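Local atomic coordinates of glycosyl hydrolase family 2, TIM barrel domain protein (Parabacteroides merdae ATCC 43184, PDB entry 6DXU), a protein that probably hydrolyses beta-D-glucuronides, as a glycoside hydrolase family 2 beta-glucuronidase of a human gut bacterium. Residues S519-H524 and G784-S789; A734-S739 and V750-I755; I769-A774 and R790-Y795; N809-V814 and T821-L826. All coordinates share one frame; numbering follows the deposited sequence.

Contact 1: residues S519-H524 and G784-S789; sequences SHARRH and GTSTGS. With BCN (bicine), chain L.
Ser786 joins two turns, the type II turn His520-Arg523 and the type I turn Thr785-Gly788. This is the tight part: the CB of Ser786 lies 3.6 Å from CE1 of His520, and its OG is 2.8 Å from the carbonyl O of Ala521. With chi1 at 61°, OG is turned toward that carbonyl, although its single proton could instead serve another acceptor. The looser side belongs to two partly exposed residues. There the extended chain of Arg522 crosses Thr787 at about a right angle, NE standing 3.5 Å from CG2. One water fills in the polar links, 2.5 Å from Ser786 OG and 3.2 Å from Thr787 OG1, with a weak bond from Arg522 NE. Next in the chain, Arg523 slides one guanidinium face under CD2 of His520 and donates from NH1 to O4 of bicine (2.9 Å). A leucine replacing Arg523 would probably deprive bicine O4, Gln793 OE1 and the carbonyls of Asp562 and Ala794 of this donor. Around the contact, Ser519 packs on helix 565-579, while Arg522 reaches from the TIM-barrel region across to Arg798 of strand 798-804 in the C-terminal domain, and Thr787 packs on Leu800 within its own region.

Contact 2: residues A734-S739 and V750-I755; sequences AACQVS and VQVQLI
The carboxamide of Gln737 reaches along the strand pair to Ile755: its OE1 stands 3.8 Å from CG2 of Ile755, and the two side chains meet at about a right angle. The Gln753 amide instead bends back, chi2 67°, and NE2 donates in its own plane to Leu754 O, along its own strand. A third amide, that of Gln751, is weakly bonded to a water that also donates to Gln737 O and lies 2.7 Å from Ser739 OG. Beneath them runs an antiparallel ladder in which Ala735, Gln737 and Ser739 form the hydrogen-bonded pairs with Ile755, Gln753 and Gln751. At its end Ile755 O takes both Ala734 N (2.8 Å) and Ala735 N (3.2 Å), a classic beta bulge. On the other face, Cys736 SG touches Leu754 CD2 at 3.6 Å, and Val738 CG1 meets Val750 CG1 at 3.7 Å. An alanine in place of Ile755 would probably strip the apolar cover from Ala735 CB and leave Gln737 OE1 without its apolar neighbour. The hairpin is the outer part of a four-stranded sheet: strand 747-755 pairs onward with strand 798-804, and Val738 and Val752 press on strands 822-826 and 768-775.

Contact 3: residues I769-A774 and R790-Y795; sequences ITFEIA and RKVQAY. With BCN (bicine), chain L.
Strand 791-793 is the short edge strand of a four-stranded antiparallel sheet in the C-terminal domain, and here it pairs with strand 768-775 before running into the bicine pocket. Ile769 and Val792 make the hydrogen-bonded pair, with Ile769 N to Val792 O at 2.8 Å and a return bond from Val792 N to Ile769 O. Phe771 N adds a third bond, to Arg790 O. On the buried face Ile769 is central: its CD1 reaches CB of Ala794 (3.8 Å), while its CG2 lies over one face of the Phe771 ring, offset toward the rim. Val792 CG1 comes to the same ring at its edge, 4.3 Å from CE2. The opposite face carries Thr770 and Lys791 side by side, pointing the same way, with OG1 3.7 Å from the aliphatic CG of the lysine. The lysine chain is fully extended, which carries NZ on to a salt bridge with Asp83. Arg790 joins it there, with bridges to Asp83 and to Asp81, and its NH1 also takes hold of a water (2.7 Å) that donates to Phe771 O. At the end of the strand, Gln793 stretches out to bicine, NE2 giving weak bonds to O21 (2.9 Å) and O6 (3.2 Å), while its OE1 accepts from Arg523 NH2. The chemistry is thus divided along a few residues: backbone bonds and an apolar face fix the strand, two basic ends tie it to Asp83 and to Asp81, itself a sodium-site residue, and an amide meets the ligand. Gln793 so belongs both to the strand and to the bicine pocket.

Contact 4: residues N809-V814 and T821-L826; sequences NSVVAV and TAFLEL
Val812 CG2 and Leu826 CD1 meet at 3.9 Å in the apolar centre of this hairpin, on the face that Val814, Ala822 and Leu824 share. Ser810, whose OG bonds to Gly777, closes that face at one end. The other face is built round Phe823. Its ring receives CG1 of Val811 at the edge, near the ring plane, 4.1 Å from CD1, while Ala813 CB approaches obliquely, 3.7 Å from CE1. The phenyl reaches both because its CG stands anti to the carbonyl carbon, chi1 -60°. Between the two faces lies a regular antiparallel ladder: Ser810, Val812 and Val814 each exchange two backbone hydrogen bonds with Leu826, Leu824 and Ala822 respectively. The bond from Leu826 N to Ser810 O is almost straight at 178°. Toward the polar edge, Glu825 rests its CG 3.7 Å from Ser810 O and carries its carboxylate outward. Thr821 lays CG2 against Val814 O, its hydroxyl bonded to Asp776 of the second subunit, whose Ala774 also packs on Phe823. The chemistry implies two uses of one strand pair: the valine and leucine face is a hydrophobic core surface within the domain, whereas the Phe823 face offers an apolar patch to the neighbouring copy.

In the fold
Contacts 2, 3 and 4 belong to two four-stranded sheets that pack face to face in the C-terminal domain. Contacts 3 and 4 share one sheet, joined by Glu772 O to Ala813 N at 2.9 Å; contact 2 lies in the other, its Val752 CG2 coming within 3.5 Å of Phe771 CE1 and Val738 CG2 within 3.6 Å of Val814 CG2. Contact 1, centred about 12 Å from contact 3, brings in the TIM-barrel region: Arg523 NH2 stands 2.9 Å from Gln793 OE1, and the two contacts grasp the same bicine. Contact 2 is further off, with the Leu754 side chain about 12 Å from that ligand, while contacts 3 and 4 both reach the second subunit.

Contact 1: residues S519-H524 and G784-S789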
loop_
_atom_site.group_PDB
_atom_site.type_symbol
_atom_site.label_atom_id
_atom_site.label_comp_id
_atom_site.label_asym_id
_atom_site.label_seq_id
_atom_site.Cartn_x
_atom_site.Cartn_y
_atom_site.Cartn_z
ATOM N N SER D 519 -19.367 47.574 -0.997
ATOM C CA SER D 519 -19.218 48.915 -1.550
ATOM C C SER D 519 -17.951 48.979 -2.389
ATOM O O SER D 519 -16.860 48.638 -1.918
ATOM C CB SER D 519 -19.224 49.990 -0.455
ATOM O OG SER D 519 -18.128 49.903 0.443
ATOM N N HIS D 520 -18.127 49.360 -3.646
ATOM C CA HIS D 520 -17.039 49.652 -4.573
ATOM C C HIS D 520 -16.402 50.957 -4.133
ATOM O O HIS D 520 -17.004 52.024 -4.293
ATOM C CB HIS D 520 -17.632 49.738 -5.978
ATOM C CG HIS D 520 -16.630 49.758 -7.096
ATOM N ND1 HIS D 520 -15.485 48.989 -7.101
ATOM C CD2 HIS D 520 -16.646 50.411 -8.285
ATOM C CE1 HIS D 520 -14.825 49.191 -8.228
ATOM N NE2 HIS D 520 -15.502 50.061 -8.959
ATOM N N ALA D 521 -15.220 50.869 -3.520
ATOM C CA ALA D 521 -14.611 52.034 -2.891
ATOM C C ALA D 521 -14.469 53.163 -3.899
ATOM O O ALA D 521 -14.011 52.944 -5.023
ATOM C CB ALA D 521 -13.241 51.694 -2.307
ATOM N N ARG D 522 -14.878 54.364 -3.490
ATOM C CA ARG D 522 -14.865 55.618 -4.240
ATOM C C ARG D 522 -16.117 55.758 -5.091
ATOM O O ARG D 522 -16.247 56.766 -5.796
ATOM C CB ARG D 522 -13.619 55.795 -5.131
ATOM C CG ARG D 522 -12.314 55.738 -4.345
ATOM C CD ARG D 522 -11.060 55.775 -5.226
ATOM N NE ARG D 522 -9.879 55.888 -4.369
ATOM C CZ ARG D 522 -9.413 57.049 -3.898
ATOM N NH1 ARG D 522 -10.007 58.197 -4.211
ATOM N NH2 ARG D 522 -8.352 57.067 -3.104
ATOM N N ARG D 523 -17.045 54.804 -5.055
ATOM C CA ARG D 523 -18.319 54.991 -5.740
ATOM C C ARG D 523 -19.350 55.548 -4.771
ATOM O O ARG D 523 -19.532 55.013 -3.672
ATOM C CB ARG D 523 -18.830 53.689 -6.342
ATOM C CG ARG D 523 -20.174 53.834 -7.043
ATOM C CD ARG D 523 -20.685 52.485 -7.542
ATOM N NE ARG D 523 -19.978 52.023 -8.739
ATOM C CZ ARG D 523 -20.030 50.780 -9.205
ATOM N NH1 ARG D 523 -20.747 49.854 -8.568
ATOM N NH2 ARG D 523 -19.357 50.449 -10.307
ATOM N N HIS D 524 -20.021 56.621 -5.180
ATOM C CA HIS D 524 -20.985 57.290 -4.327
ATOM C C HIS D 524 -22.267 57.528 -5.111
ATOM O O HIS D 524 -22.329 57.318 -6.329
ATOM C CB HIS D 524 -20.391 58.583 -3.755
ATOM C CG HIS D 524 -19.077 58.374 -3.064
ATOM N ND1 HIS D 524 -18.980 57.989 -1.743
ATOM C CD2 HIS D 524 -17.805 58.483 -3.520
ATOM C CE1 HIS D 524 -17.705 57.876 -1.413
ATOM N NE2 HIS D 524 -16.971 58.174 -2.471
ATOM N N GLY D 784 -6.449 44.148 -6.377
ATOM C CA GLY D 784 -7.750 43.909 -5.775
ATOM C C GLY D 784 -8.376 45.145 -5.162
ATOM O O GLY D 784 -9.155 45.031 -4.209
ATOM N N THR D 785 -8.036 46.326 -5.672
ATOM C CA THR D 785 -8.601 47.590 -5.218
ATOM C C THR D 785 -9.169 48.337 -6.417
ATOM O O THR D 785 -8.785 48.093 -7.561
ATOM C CB THR D 785 -7.561 48.485 -4.551
ATOM O OG1 THR D 785 -6.552 48.816 -5.520
ATOM C CG2 THR D 785 -6.922 47.792 -3.311
ATOM N N SER D 786 -10.087 49.264 -6.148
ATOM C CA SER D 786 -10.706 49.994 -7.250
ATOM C C SER D 786 -9.730 50.931 -7.963
ATOM O O SER D 786 -10.054 51.395 -9.065
ATOM C CB SER D 786 -11.925 50.777 -6.759
ATOM O OG SER D 786 -11.553 51.718 -5.778
ATOM N N THR D 787 -8.569 51.231 -7.376
ATOM C CA THR D 787 -7.545 52.018 -8.064
ATOM C C THR D 787 -6.303 51.194 -8.396
ATOM O O THR D 787 -5.269 51.763 -8.769
ATOM C CB THR D 787 -7.148 53.251 -7.242
ATOM O OG1 THR D 787 -6.670 52.844 -5.954
ATOM C CG2 THR D 787 -8.350 54.191 -7.068
ATOM N N GLY D 788 -6.378 49.874 -8.266
ATOM C CA GLY D 788 -5.274 49.004 -8.598
ATOM C C GLY D 788 -5.729 47.819 -9.428
ATOM O O GLY D 788 -5.306 46.686 -9.178
ATOM N N SER D 789 -6.605 48.055 -10.406
ATOM C CA SER D 789 -7.206 46.981 -11.184
ATOM C C SER D 789 -7.174 47.334 -12.665
ATOM O O SER D 789 -7.640 48.411 -13.053
ATOM C CB SER D 789 -8.652 46.716 -10.730
ATOM O OG SER D 789 -8.703 46.199 -9.399
HETATM N N1 BCN L . -23.026 44.831 -9.738
HETATM C C1 BCN L . -24.080 44.730 -10.729
HETATM C C2 BCN L . -23.590 45.340 -12.040
HETATM O O21 BCN L . -22.537 46.028 -12.046
HETATM O O22 BCN L . -24.239 45.158 -13.106
HETATM C C3 BCN L . -23.431 45.818 -8.742
HETATM C C4 BCN L . -23.230 47.245 -9.257
HETATM O O4 BCN L . -21.910 47.414 -9.699
HETATM C C5 BCN L . -22.895 43.539 -9.065
HETATM C C6 BCN L . -21.754 42.727 -9.677
HETATM O O6 BCN L . -20.883 43.603 -10.344
HETATM O O HOH W 1 -9.551 52.563 -4.513
#

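Contact 2: residues A734-S739 and V750-I755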
loop_
_atom_site.group_PDB
_atom_site.type_symbol
_atom_site.label_atom_id
_atom_site.label_comp_id
_atom_site.label_asym_id
_atom_site.label_seq_id
_atom_site.Cartn_x
_atom_site.Cartn_y
_atom_site.Cartn_z
ATOM N N ALA D 734 -19.957 58.093 -24.152
ATOM C CA ALA D 734 -19.565 58.241 -25.548
ATOM C C ALA D 734 -18.059 58.129 -25.744
ATOM O O ALA D 734 -17.608 57.755 -26.829
ATOM C CB ALA D 734 -20.052 59.582 -26.104
ATOM N N ALA D 735 -17.275 58.478 -24.726
ATOM C CA ALA D 735 -15.829 58.507 -24.889
ATOM C C ALA D 735 -15.150 58.413 -23.534
ATOM O O ALA D 735 -15.738 58.720 -22.493
ATOM C CB ALA D 735 -15.372 59.780 -25.615
ATOM N N CYS D 736 -13.883 58.018 -23.574
ATOM C CA CYS D 736 -13.004 58.000 -22.415
ATOM C C CYS D 736 -12.010 59.139 -22.536
ATOM O O CYS D 736 -11.276 59.223 -23.525
ATOM C CB CYS D 736 -12.259 56.671 -22.310
ATOM S SG CYS D 736 -13.316 55.312 -21.874
ATOM N N GLN D 737 -11.991 60.011 -21.544
ATOM C CA GLN D 737 -11.018 61.085 -21.475
ATOM C C GLN D 737 -9.948 60.671 -20.474
ATOM O O GLN D 737 -10.263 60.337 -19.326
ATOM C CB GLN D 737 -11.716 62.397 -21.115
ATOM C CG GLN D 737 -10.856 63.527 -20.628
ATOM C CD GLN D 737 -11.710 64.734 -20.235
ATOM O OE1 GLN D 737 -12.860 64.867 -20.676
ATOM N NE2 GLN D 737 -11.150 65.622 -19.417
ATOM N N VAL D 738 -8.698 60.627 -20.926
ATOM C CA VAL D 738 -7.594 60.050 -20.167
ATOM C C VAL D 738 -6.566 61.133 -19.935
ATOM O O VAL D 738 -6.162 61.822 -20.879
ATOM C CB VAL D 738 -6.959 58.854 -20.902
ATOM C CG1 VAL D 738 -5.919 58.156 -20.012
ATOM C CG2 VAL D 738 -8.034 57.884 -21.351
ATOM N N SER D 739 -6.107 61.258 -18.697
ATOM C CA SER D 739 -5.197 62.341 -18.384
ATOM C C SER D 739 -4.233 61.898 -17.298
ATOM O O SER D 739 -4.510 60.974 -16.528
ATOM C CB SER D 739 -5.967 63.585 -17.938
ATOM O OG SER D 739 -6.668 63.323 -16.736
ATOM N N VAL D 750 -2.890 57.921 -13.390
ATOM C CA VAL D 750 -3.677 58.162 -14.592
ATOM C C VAL D 750 -5.150 58.136 -14.229
ATOM O O VAL D 750 -5.591 57.300 -13.429
ATOM C CB VAL D 750 -3.355 57.124 -15.685
ATOM C CG1 VAL D 750 -4.375 57.190 -16.812
ATOM C CG2 VAL D 750 -1.967 57.375 -16.237
ATOM N N GLN D 751 -5.911 59.064 -14.800
ATOM C CA GLN D 751 -7.342 59.173 -14.563
ATOM C C GLN D 751 -8.086 59.023 -15.878
ATOM O O GLN D 751 -7.691 59.600 -16.902
ATOM C CB GLN D 751 -7.696 60.519 -13.905
ATOM C CG GLN D 751 -9.196 60.784 -13.786
ATOM C CD GLN D 751 -9.506 62.146 -13.176
ATOM O OE1 GLN D 751 -9.742 62.264 -11.968
ATOM N NE2 GLN D 751 -9.497 63.181 -14.009
ATOM N N VAL D 752 -9.164 58.250 -15.837
ATOM C CA VAL D 752 -10.099 58.098 -16.944
ATOM C C VAL D 752 -11.421 58.703 -16.508
ATOM O O VAL D 752 -11.883 58.448 -15.389
ATOM C CB VAL D 752 -10.286 56.619 -17.327
ATOM C CG1 VAL D 752 -11.347 56.474 -18.413
ATOM C CG2 VAL D 752 -8.966 56.015 -17.757
ATOM N N GLN D 753 -12.036 59.496 -17.384
ATOM C CA GLN D 753 -13.365 60.040 -17.131
ATOM C C GLN D 753 -14.261 59.711 -18.316
ATOM O O GLN D 753 -13.970 60.105 -19.452
ATOM C CB GLN D 753 -13.315 61.555 -16.891
ATOM C CG GLN D 753 -14.684 62.193 -16.704
ATOM C CD GLN D 753 -15.381 61.743 -15.427
ATOM O OE1 GLN D 753 -14.871 61.962 -14.333
ATOM N NE2 GLN D 753 -16.556 61.135 -15.564
ATOM N N LEU D 754 -15.352 59.009 -18.054
ATOM C CA LEU D 754 -16.343 58.754 -19.090
ATOM C C LEU D 754 -17.195 60.005 -19.300
ATOM O O LEU D 754 -17.687 60.605 -18.340
ATOM C CB LEU D 754 -17.219 57.566 -18.705
ATOM C CG LEU D 754 -16.494 56.223 -18.673
ATOM C CD1 LEU D 754 -17.229 55.212 -17.796
ATOM C CD2 LEU D 754 -16.375 55.680 -20.087
ATOM N N ILE D 755 -17.375 60.392 -20.558
ATOM C CA ILE D 755 -18.115 61.596 -20.913
ATOM C C ILE D 755 -19.123 61.232 -21.987
ATOM O O ILE D 755 -18.985 60.220 -22.677
ATOM C CB ILE D 755 -17.186 62.712 -21.412
ATOM C CG1 ILE D 755 -16.426 62.234 -22.655
ATOM C CG2 ILE D 755 -16.242 63.170 -20.301
ATOM C CD1 ILE D 755 -15.533 63.287 -23.283
HETATM O O HOH W 2 -9.144 62.424 -17.278
#

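Contact 3: residues I769-A774 and R790-Y795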
loop_
_atom_site.group_PDB
_atom_site.type_symbol
_atom_site.label_atom_id
_atom_site.label_comp_id
_atom_site.label_asym_id
_atom_site.label_seq_id
_atom_site.Cartn_x
_atom_site.Cartn_y
_atom_site.Cartn_z
ATOM N N ILE D 769 -14.002 49.557 -17.394
ATOM C CA ILE D 769 -12.859 50.175 -18.052
ATOM C C ILE D 769 -11.692 49.195 -17.993
ATOM O O ILE D 769 -11.484 48.531 -16.970
ATOM C CB ILE D 769 -12.486 51.507 -17.374
ATOM C CG1 ILE D 769 -13.584 52.538 -17.615
ATOM C CG2 ILE D 769 -11.149 52.025 -17.890
ATOM C CD1 ILE D 769 -13.664 53.567 -16.522
ATOM N N THR D 770 -10.938 49.107 -19.089
ATOM C CA THR D 770 -9.773 48.236 -19.210
ATOM C C THR D 770 -8.525 49.064 -19.502
ATOM O O THR D 770 -8.519 49.875 -20.435
ATOM C CB THR D 770 -10.002 47.212 -20.327
ATOM O OG1 THR D 770 -11.116 46.384 -19.985
ATOM C CG2 THR D 770 -8.755 46.328 -20.540
ATOM N N PHE D 771 -7.471 48.863 -18.714
ATOM C CA PHE D 771 -6.183 49.512 -18.927
ATOM C C PHE D 771 -5.195 48.550 -19.579
ATOM O O PHE D 771 -5.135 47.378 -19.205
ATOM C CB PHE D 771 -5.604 49.982 -17.598
ATOM C CG PHE D 771 -6.407 51.056 -16.926
ATOM C CD1 PHE D 771 -6.199 52.391 -17.243
ATOM C CD2 PHE D 771 -7.369 50.730 -15.980
ATOM C CE1 PHE D 771 -6.916 53.391 -16.615
ATOM C CE2 PHE D 771 -8.099 51.720 -15.351
ATOM C CZ PHE D 771 -7.876 53.055 -15.671
ATOM N N GLU D 772 -4.407 49.054 -20.541
ATOM C CA GLU D 772 -3.290 48.308 -21.121
ATOM C C GLU D 772 -2.098 49.243 -21.256
ATOM O O GLU D 772 -2.258 50.463 -21.335
ATOM C CB GLU D 772 -3.625 47.709 -22.499
ATOM C CG GLU D 772 -4.748 46.692 -22.499
ATOM C CD GLU D 772 -4.994 46.067 -23.867
ATOM O OE1 GLU D 772 -4.337 46.463 -24.866
ATOM O OE2 GLU D 772 -5.863 45.173 -23.939
ATOM N N ILE D 773 -0.891 48.676 -21.294
ATOM C CA ILE D 773 0.311 49.496 -21.420
ATOM C C ILE D 773 1.300 48.815 -22.353
ATOM O O ILE D 773 1.389 47.587 -22.392
ATOM C CB ILE D 773 0.953 49.789 -20.044
ATOM C CG1 ILE D 773 2.046 50.849 -20.162
ATOM C CG2 ILE D 773 1.527 48.534 -19.402
ATOM C CD1 ILE D 773 2.475 51.438 -18.814
ATOM N N ALA D 774 2.020 49.620 -23.132
ATOM C CA ALA D 774 3.103 49.140 -23.982
ATOM C C ALA D 774 4.284 50.086 -23.832
ATOM O O ALA D 774 4.099 51.308 -23.831
ATOM C CB ALA D 774 2.667 49.043 -25.450
ATOM N N ARG D 790 -6.663 46.411 -13.496
ATOM C CA ARG D 790 -6.578 46.691 -14.928
ATOM C C ARG D 790 -7.900 46.482 -15.637
ATOM O O ARG D 790 -8.041 46.916 -16.780
ATOM C CB ARG D 790 -5.495 45.836 -15.597
ATOM C CG ARG D 790 -5.770 44.339 -15.644
ATOM C CD ARG D 790 -4.587 43.613 -16.267
ATOM N NE ARG D 790 -4.803 42.167 -16.313
ATOM C CZ ARG D 790 -5.512 41.548 -17.249
ATOM N NH1 ARG D 790 -6.057 42.252 -18.239
ATOM N NH2 ARG D 790 -5.668 40.224 -17.210
ATOM N N LYS D 791 -8.854 45.808 -14.996
ATOM C CA LYS D 791 -10.250 45.786 -15.424
ATOM C C LYS D 791 -11.089 46.134 -14.205
ATOM O O LYS D 791 -10.959 45.483 -13.163
ATOM C CB LYS D 791 -10.647 44.422 -15.992
ATOM C CG LYS D 791 -9.971 44.104 -17.327
ATOM C CD LYS D 791 -10.493 42.804 -17.951
ATOM C CE LYS D 791 -9.783 42.540 -19.278
ATOM N NZ LYS D 791 -10.230 41.287 -19.912
ATOM N N VAL D 792 -11.902 47.180 -14.305
ATOM C CA VAL D 792 -12.592 47.708 -13.125
ATOM C C VAL D 792 -13.820 48.478 -13.590
ATOM O O VAL D 792 -13.781 49.167 -14.612
ATOM C CB VAL D 792 -11.645 48.589 -12.277
ATOM C CG1 VAL D 792 -11.284 49.902 -13.024
ATOM C CG2 VAL D 792 -12.259 48.895 -10.901
ATOM N N GLN D 793 -14.914 48.350 -12.844
ATOM C CA GLN D 793 -16.089 49.171 -13.113
ATOM C C GLN D 793 -15.802 50.605 -12.699
ATOM O O GLN D 793 -15.102 50.850 -11.714
ATOM C CB GLN D 793 -17.315 48.649 -12.354
ATOM C CG GLN D 793 -17.981 47.424 -12.956
ATOM C CD GLN D 793 -19.225 47.023 -12.178
ATOM O OE1 GLN D 793 -19.785 47.837 -11.449
ATOM N NE2 GLN D 793 -19.647 45.758 -12.304
ATOM N N ALA D 794 -16.315 51.557 -13.475
ATOM C CA ALA D 794 -16.118 52.958 -13.135
ATOM C C ALA D 794 -16.793 53.286 -11.806
ATOM O O ALA D 794 -17.792 52.671 -11.422
ATOM C CB ALA D 794 -16.680 53.861 -14.240
ATOM N N TYR D 795 -16.232 54.253 -11.098
ATOM C CA TYR D 795 -16.876 54.832 -9.923
ATOM C C TYR D 795 -17.245 56.270 -10.271
ATOM O O TYR D 795 -16.365 57.123 -10.421
ATOM C CB TYR D 795 -15.993 54.747 -8.680
ATOM C CG TYR D 795 -14.500 54.798 -8.921
ATOM C CD1 TYR D 795 -13.773 53.648 -9.288
ATOM C CD2 TYR D 795 -13.813 55.976 -8.751
ATOM C CE1 TYR D 795 -12.385 53.718 -9.489
ATOM C CE2 TYR D 795 -12.465 56.050 -8.945
ATOM C CZ TYR D 795 -11.753 54.928 -9.316
ATOM O OH TYR D 795 -10.395 55.010 -9.509
HETATM N N1 BCN L . -23.026 44.831 -9.738
HETATM C C1 BCN L . -24.080 44.730 -10.729
HETATM C C2 BCN L . -23.590 45.340 -12.040
HETATM O O21 BCN L . -22.537 46.028 -12.046
HETATM O O22 BCN L . -24.239 45.158 -13.106
HETATM C C3 BCN L . -23.431 45.818 -8.742
HETATM C C4 BCN L . -23.230 47.245 -9.257
HETATM O O4 BCN L . -21.910 47.414 -9.699
HETATM C C5 BCN L . -22.895 43.539 -9.065
HETATM C C6 BCN L . -21.754 42.727 -9.677
HETATM O O6 BCN L . -20.883 43.603 -10.344
HETATM O O HOH W 3 -5.784 44.713 -19.333
#

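Contact 4: residues N809-V814 and T821-L826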
loop_
_atom_site.group_PDB
_atom_site.type_symbol
_atom_site.label_atom_id
_atom_site.label_comp_id
_atom_site.label_asym_id
_atom_site.label_seq_id
_atom_site.Cartn_x
_atom_site.Cartn_y
_atom_site.Cartn_z
ATOM N N ASN D 809 9.637 55.414 -21.141
ATOM C CA ASN D 809 8.490 55.958 -21.857
ATOM C C ASN D 809 7.481 54.854 -22.148
ATOM O O ASN D 809 7.862 53.729 -22.476
ATOM C CB ASN D 809 8.936 56.629 -23.162
ATOM C CG ASN D 809 9.869 57.817 -22.915
ATOM O OD1 ASN D 809 9.772 58.498 -21.890
ATOM N ND2 ASN D 809 10.776 58.066 -23.855
ATOM N N SER D 810 6.191 55.181 -22.058
ATOM C CA SER D 810 5.157 54.180 -22.285
ATOM C C SER D 810 3.960 54.827 -22.958
ATOM O O SER D 810 3.812 56.054 -22.972
ATOM C CB SER D 810 4.700 53.520 -20.972
ATOM O OG SER D 810 5.804 53.075 -20.210
ATOM N N VAL D 811 3.105 53.985 -23.529
ATOM C CA VAL D 811 1.779 54.403 -23.963
ATOM C C VAL D 811 0.748 53.546 -23.250
ATOM O O VAL D 811 0.813 52.311 -23.295
ATOM C CB VAL D 811 1.606 54.320 -25.488
ATOM C CG1 VAL D 811 0.180 54.702 -25.865
ATOM C CG2 VAL D 811 2.582 55.268 -26.170
ATOM N N VAL D 812 -0.203 54.209 -22.604
ATOM C CA VAL D 812 -1.328 53.561 -21.951
ATOM C C VAL D 812 -2.524 53.647 -22.882
ATOM O O VAL D 812 -2.777 54.696 -23.484
ATOM C CB VAL D 812 -1.632 54.220 -20.594
ATOM C CG1 VAL D 812 -2.978 53.733 -20.042
ATOM C CG2 VAL D 812 -0.501 53.915 -19.606
ATOM N N ALA D 813 -3.227 52.537 -23.041
ATOM C CA ALA D 813 -4.488 52.492 -23.755
ATOM C C ALA D 813 -5.608 52.228 -22.764
ATOM O O ALA D 813 -5.431 51.478 -21.795
ATOM C CB ALA D 813 -4.487 51.411 -24.828
ATOM N N VAL D 814 -6.760 52.834 -23.019
ATOM C CA VAL D 814 -7.933 52.711 -22.163
ATOM C C VAL D 814 -9.086 52.260 -23.033
ATOM O O VAL D 814 -9.448 52.950 -23.994
ATOM C CB VAL D 814 -8.270 54.038 -21.468
ATOM C CG1 VAL D 814 -9.569 53.914 -20.705
ATOM C CG2 VAL D 814 -7.133 54.442 -20.561
ATOM N N THR D 821 -11.252 53.480 -28.246
ATOM C CA THR D 821 -10.116 53.320 -27.350
ATOM C C THR D 821 -9.326 54.617 -27.278
ATOM O O THR D 821 -9.130 55.290 -28.291
ATOM C CB THR D 821 -9.250 52.164 -27.847
ATOM O OG1 THR D 821 -10.028 50.962 -27.798
ATOM C CG2 THR D 821 -7.974 52.007 -27.026
ATOM N N ALA D 822 -8.883 54.979 -26.076
ATOM C CA ALA D 822 -8.155 56.221 -25.860
ATOM C C ALA D 822 -6.727 55.930 -25.426
ATOM O O ALA D 822 -6.440 54.869 -24.867
ATOM C CB ALA D 822 -8.852 57.095 -24.811
ATOM N N PHE D 823 -5.825 56.880 -25.690
ATOM C CA PHE D 823 -4.400 56.663 -25.468
ATOM C C PHE D 823 -3.782 57.837 -24.728
ATOM O O PHE D 823 -4.193 58.991 -24.894
ATOM C CB PHE D 823 -3.655 56.429 -26.803
ATOM C CG PHE D 823 -4.148 55.230 -27.578
ATOM C CD1 PHE D 823 -3.492 54.013 -27.492
ATOM C CD2 PHE D 823 -5.261 55.326 -28.393
ATOM C CE1 PHE D 823 -3.938 52.911 -28.212
ATOM C CE2 PHE D 823 -5.727 54.236 -29.101
ATOM C CZ PHE D 823 -5.059 53.018 -29.008
ATOM N N LEU D 824 -2.787 57.530 -23.900
ATOM C CA LEU D 824 -2.042 58.543 -23.170
ATOM C C LEU D 824 -0.571 58.171 -23.154
ATOM O O LEU D 824 -0.219 57.056 -22.759
ATOM C CB LEU D 824 -2.553 58.689 -21.731
ATOM C CG LEU D 824 -1.845 59.706 -20.840
ATOM C CD1 LEU D 824 -2.114 61.138 -21.326
ATOM C CD2 LEU D 824 -2.282 59.536 -19.382
ATOM N N GLU D 825 0.280 59.094 -23.595
ATOM C CA GLU D 825 1.721 58.902 -23.500
ATOM C C GLU D 825 2.229 59.271 -22.113
ATOM O O GLU D 825 1.784 60.253 -21.516
ATOM C CB GLU D 825 2.461 59.727 -24.557
ATOM C CG GLU D 825 3.798 59.129 -24.949
ATOM C CD GLU D 825 4.667 60.088 -25.748
ATOM O OE1 GLU D 825 4.178 61.182 -26.105
ATOM O OE2 GLU D 825 5.851 59.762 -25.985
ATOM N N LEU D 826 3.146 58.459 -21.592
ATOM C CA LEU D 826 3.824 58.727 -20.327
ATOM C C LEU D 826 5.326 58.807 -20.573
ATOM O O LEU D 826 5.943 57.817 -20.979
ATOM C CB LEU D 826 3.514 57.640 -19.299
ATOM C CG LEU D 826 2.070 57.551 -18.812
ATOM C CD1 LEU D 826 1.920 56.359 -17.860
ATOM C CD2 LEU D 826 1.672 58.848 -18.135
#